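Local structure of uncharacterized protein (Thermanaerovibrio acidaminovorans, 3QOO) at residues 47-50 with 51-55; 59-62 with 63-66. The protein is of unknown function but has a hot-dog fold related to fluoroacetyl-CoA-specific thioesterases, which is consistent with a role in acyl-CoA thioester chemistry. All coordinates share one frame; numbering follows the deposited sequence.

Contact 1: residues 47-50 with 51-55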
loop_
_atom_site.group_PDB
_atom_site.type_symbol
_atom_site.label_atom_id
_atom_site.label_comp_id
_atom_site.label_asym_id
_atom_site.label_seq_id
_atom_site.Cartn_x
_atom_site.Cartn_y
_atom_site.Cartn_z
ATOM N N THR A 47 3.925 0.518 -7.274
ATOM C CA THR A 47 4.823 -0.044 -8.264
ATOM C C THR A 47 4.600 -1.557 -8.413
ATOM O O THR A 47 4.601 -2.107 -9.513
ATOM C CB THR A 47 6.273 0.284 -7.916
ATOM O OG1 THR A 47 6.428 1.701 -7.659
ATOM C CG2 THR A 47 7.167 -0.185 -9.029
HETATM N N MSE A 48 4.367 -2.225 -7.289
HETATM C CA MSE A 48 3.983 -3.614 -7.302
HETATM C C MSE A 48 2.713 -3.836 -8.122
HETATM O O MSE A 48 2.647 -4.756 -8.957
HETATM C CB MSE A 48 3.804 -4.124 -5.876
HETATM C CG MSE A 48 3.288 -5.574 -5.819
HETATM SE SE MSE A 48 3.380 -6.371 -4.021
HETATM C CE MSE A 48 2.184 -5.159 -3.053
ATOM N N THR A 49 1.730 -2.974 -7.907
ATOM C CA THR A 49 0.465 -3.033 -8.632
ATOM C C THR A 49 0.720 -2.875 -10.144
ATOM O O THR A 49 0.186 -3.622 -10.965
ATOM C CB THR A 49 -0.521 -1.977 -8.151
ATOM O OG1 THR A 49 -0.862 -2.285 -6.802
ATOM C CG2 THR A 49 -1.754 -1.979 -9.014
ATOM N N GLN A 50 1.516 -1.881 -10.504
ATOM C CA GLN A 50 1.818 -1.644 -11.907
ATOM C C GLN A 50 2.401 -2.878 -12.578
ATOM O O GLN A 50 1.959 -3.261 -13.674
ATOM C CB GLN A 50 2.799 -0.476 -12.058
ATOM C CG GLN A 50 3.150 -0.220 -13.512
ATOM C CD GLN A 50 4.103 0.910 -13.711
ATOM O OE1 GLN A 50 4.341 1.687 -12.790
ATOM N NE2 GLN A 50 4.613 1.061 -14.935
ATOM N N LEU A 51 3.375 -3.494 -11.938
ATOM C CA LEU A 51 3.979 -4.699 -12.511
ATOM C C LEU A 51 3.035 -5.874 -12.537
ATOM O O LEU A 51 3.031 -6.623 -13.510
ATOM C CB LEU A 51 5.239 -5.080 -11.756
ATOM C CG LEU A 51 6.511 -4.409 -12.194
ATOM C CD1 LEU A 51 7.646 -4.842 -11.303
ATOM C CD2 LEU A 51 6.811 -4.697 -13.625
ATOM N N ALA A 52 2.228 -6.055 -11.495
ATOM C CA ALA A 52 1.294 -7.165 -11.473
ATOM C C ALA A 52 0.316 -7.023 -12.634
ATOM O O ALA A 52 -0.008 -8.010 -13.299
ATOM C CB ALA A 52 0.562 -7.190 -10.130
ATOM N N VAL A 53 -0.163 -5.810 -12.872
ATOM C CA VAL A 53 -1.080 -5.587 -13.983
ATOM C C VAL A 53 -0.355 -5.858 -15.303
ATOM O O VAL A 53 -0.938 -6.461 -16.231
ATOM C CB VAL A 53 -1.640 -4.147 -13.943
ATOM C CG1 VAL A 53 -2.391 -3.789 -15.221
ATOM C CG2 VAL A 53 -2.575 -3.965 -12.754
ATOM N N GLU A 54 0.893 -5.425 -15.441
ATOM C CA GLU A 54 1.688 -5.717 -16.646
ATOM C C GLU A 54 1.911 -7.208 -16.887
ATOM O O GLU A 54 2.059 -7.624 -18.032
ATOM C CB GLU A 54 3.030 -4.956 -16.616
ATOM C CG GLU A 54 2.836 -3.455 -16.822
ATOM C CD GLU A 54 4.094 -2.626 -16.727
ATOM O OE1 GLU A 54 5.205 -3.234 -16.695
ATOM O OE2 GLU A 54 3.943 -1.361 -16.694
ATOM N N ILE A 55 1.949 -8.017 -15.845
ATOM C CA ILE A 55 2.118 -9.447 -16.013
ATOM C C ILE A 55 0.813 -10.090 -16.432
ATOM O O ILE A 55 0.794 -10.945 -17.314
ATOM C CB ILE A 55 2.611 -10.092 -14.690
ATOM C CG1 ILE A 55 4.022 -9.621 -14.352
ATOM C CG2 ILE A 55 2.545 -11.615 -14.746
ATOM C CD1 ILE A 55 4.433 -9.839 -12.949
#
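Q50 and E54 sit one turn apart on helix 41-56, the long central helix that the antiparallel sheet of the hot-dog fold wraps, and their side chains run side by side in the same direction. From CB, which abuts L51 N merely as its neighbour along the backbone, the glutamine keeps CG anti to its own N (chi1 179°) and stays extended, carrying the amide out beside the glutamate. Q50 CG comes 3.5 Å from E54 OE2, CD passes the same oxygen a little farther off, and NE2 finally donates to it. The carboxylate is turned steeply against the amide, the two planes 76° apart. E54 is itself extended beyond CG and starts beside the preceding turn, E54 CG lying 3.3 Å from Q50 O, the carbonyl that also accepts E54 N. Q50 thus engages E54 through both backbone and side chain.

The same i to i+4 bonding joins L51 to T47, A52 to M48 (selenomethionine) and V53 to T49. V53 CG2 rests 3.3 Å from T49 O. Elsewhere on the helix L51 packs on F87 and V89 of the sheet, while Q50 and V53 pack on R31 of the second subunit. At the polar tip, NE2 of Q50 reaches E54 OE2 at 3.1 Å from the syn side, in the amide plane but 33° out of the carboxylate plane.

Contact 2: residues 59-62 with 63-66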
loop_
_atom_site.group_PDB
_atom_site.type_symbol
_atom_site.label_atom_id
_atom_site.label_comp_id
_atom_site.label_asym_id
_atom_site.label_seq_id
_atom_site.Cartn_x
_atom_site.Cartn_y
_atom_site.Cartn_z
ATOM N N LYS A 59 -2.591 -11.033 -20.766
ATOM C CA LYS A 59 -2.818 -12.462 -20.939
ATOM C C LYS A 59 -4.272 -12.867 -20.778
ATOM O O LYS A 59 -4.594 -14.042 -21.011
ATOM C CB LYS A 59 -1.954 -13.259 -19.959
ATOM C CG LYS A 59 -0.460 -13.001 -20.070
ATOM C CD LYS A 59 0.110 -13.417 -21.378
ATOM C CE LYS A 59 -0.039 -14.911 -21.618
ATOM N NZ LYS A 59 0.720 -15.324 -22.825
ATOM N N LEU A 60 -5.148 -11.908 -20.448
ATOM C CA LEU A 60 -6.564 -12.165 -20.301
ATOM C C LEU A 60 -7.300 -11.840 -21.577
ATOM O O LEU A 60 -6.956 -10.893 -22.245
ATOM C CB LEU A 60 -7.152 -11.323 -19.144
ATOM C CG LEU A 60 -6.504 -11.554 -17.790
ATOM C CD1 LEU A 60 -7.050 -10.532 -16.792
ATOM C CD2 LEU A 60 -6.780 -12.967 -17.348
ATOM N N PRO A 61 -8.365 -12.598 -21.869
ATOM C CA PRO A 61 -9.101 -12.337 -23.088
ATOM C C PRO A 61 -9.919 -11.076 -23.020
ATOM O O PRO A 61 -10.187 -10.556 -21.920
ATOM C CB PRO A 61 -10.006 -13.561 -23.212
ATOM C CG PRO A 61 -10.154 -14.088 -21.892
ATOM C CD PRO A 61 -8.887 -13.765 -21.145
ATOM N N GLU A 62 -10.350 -10.606 -24.176
ATOM C CA GLU A 62 -11.143 -9.396 -24.302
ATOM C C GLU A 62 -12.325 -9.431 -23.357
ATOM O O GLU A 62 -13.077 -10.418 -23.300
ATOM C CB GLU A 62 -11.620 -9.249 -25.754
ATOM C CG GLU A 62 -12.338 -7.929 -26.117
ATOM C CD GLU A 62 -12.919 -7.997 -27.548
ATOM O OE1 GLU A 62 -13.518 -9.040 -27.866
ATOM O OE2 GLU A 62 -12.779 -7.021 -28.334
ATOM N N GLY A 63 -12.493 -8.343 -22.602
ATOM C CA GLY A 63 -13.585 -8.215 -21.648
ATOM C C GLY A 63 -13.235 -8.541 -20.226
ATOM O O GLY A 63 -14.115 -8.443 -19.365
ATOM N N PHE A 64 -11.996 -8.954 -19.977
ATOM C CA PHE A 64 -11.565 -9.322 -18.642
ATOM C C PHE A 64 -10.338 -8.500 -18.247
ATOM O O PHE A 64 -9.484 -8.198 -19.073
ATOM C CB PHE A 64 -11.267 -10.829 -18.566
ATOM C CG PHE A 64 -12.496 -11.670 -18.731
ATOM C CD1 PHE A 64 -13.261 -12.071 -17.642
ATOM C CD2 PHE A 64 -12.955 -11.987 -19.977
ATOM C CE1 PHE A 64 -14.418 -12.808 -17.823
ATOM C CE2 PHE A 64 -14.118 -12.708 -20.140
ATOM C CZ PHE A 64 -14.839 -13.119 -19.087
ATOM N N VAL A 65 -10.258 -8.162 -16.961
ATOM C CA VAL A 65 -9.130 -7.452 -16.357
ATOM C C VAL A 65 -8.890 -8.032 -14.972
ATOM O O VAL A 65 -9.699 -8.802 -14.454
ATOM C CB VAL A 65 -9.380 -5.916 -16.270
ATOM C CG1 VAL A 65 -9.523 -5.276 -17.719
ATOM C CG2 VAL A 65 -10.572 -5.638 -15.380
ATOM N N SER A 66 -7.796 -7.627 -14.320
ATOM C CA SER A 66 -7.546 -8.032 -12.934
ATOM C C SER A 66 -7.794 -6.866 -11.977
ATOM O O SER A 66 -7.655 -5.706 -12.354
ATOM C CB SER A 66 -6.118 -8.576 -12.731
ATOM O OG SER A 66 -5.138 -7.590 -12.845
#
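The carbonyl oxygen of P61 accepts the backbone N-H of F64 at 3.1 Å between P61 O and F64 N, closing a type II beta turn over P61-E62-G63-F64. The turn leads the chain from the loop after helix 41-56 into strand 64-75, an outermost strand of this chain's hot-dog sheet. F64 N lies in the plane of the carbonyl, although the hydrogen bond is bent, with an N-H...O angle of 140°. G63 holds the third position of the turn with a positive phi of 98°, a left-handed conformation that glycine adopts readily, with no CB to meet the carbonyl oxygen of E62.

P61 O also lies at the edge of the F64 ring, in its plane, 3.7 Å from F64 CD2. F64 CB is 3.5 Å from P61 O, so one carbonyl meets both the backbone and the side chain of the residue that ends the turn. F64 keeps CG anti to its carbonyl carbon, beside its own N (chi1 -67°), which swings the ring back over the turn. There F64 CD2 touches P61 CG at 4.0 Å, the two side chains crossing at a slant, and M4 adds to the same patch.

Ahead of the turn, L60 points toward the strand and is buried against it, also touching V121 of the neighbouring strand 110-123. L60 CB lies 4.2 Å from F64 CB. At this end of the strand, V65 shares backbone hydrogen bonds with V122 of strand 110-123, and G63 with T124 just beyond it; farther along, S66 OG is held by D57 and R119. Past the phenylalanine, one branch of the leucine runs along the strand backbone, with L60 CD1 3.6 Å from V65 C.

Overall arrangement
The two contacts come in series along the chain, their centres about 15 Å apart. Contact 1 lies on helix 41-56, near the centre of the chain, and contact 2, whose centre is about 17 Å from that of the chain, follows in the loop and turn leading into strand 64-75. Strand 110-123 is common to both: it receives A52 and V53 of the helix and pairs with strand 64-75. R119 of that strand links them more closely, touching T49, A52 and V53 of the helix and hydrogen-bonding S66. Both contacts also touch the second subunit, so this helix-to-strand connection contributes to the dimer as well as to the hot-dog core.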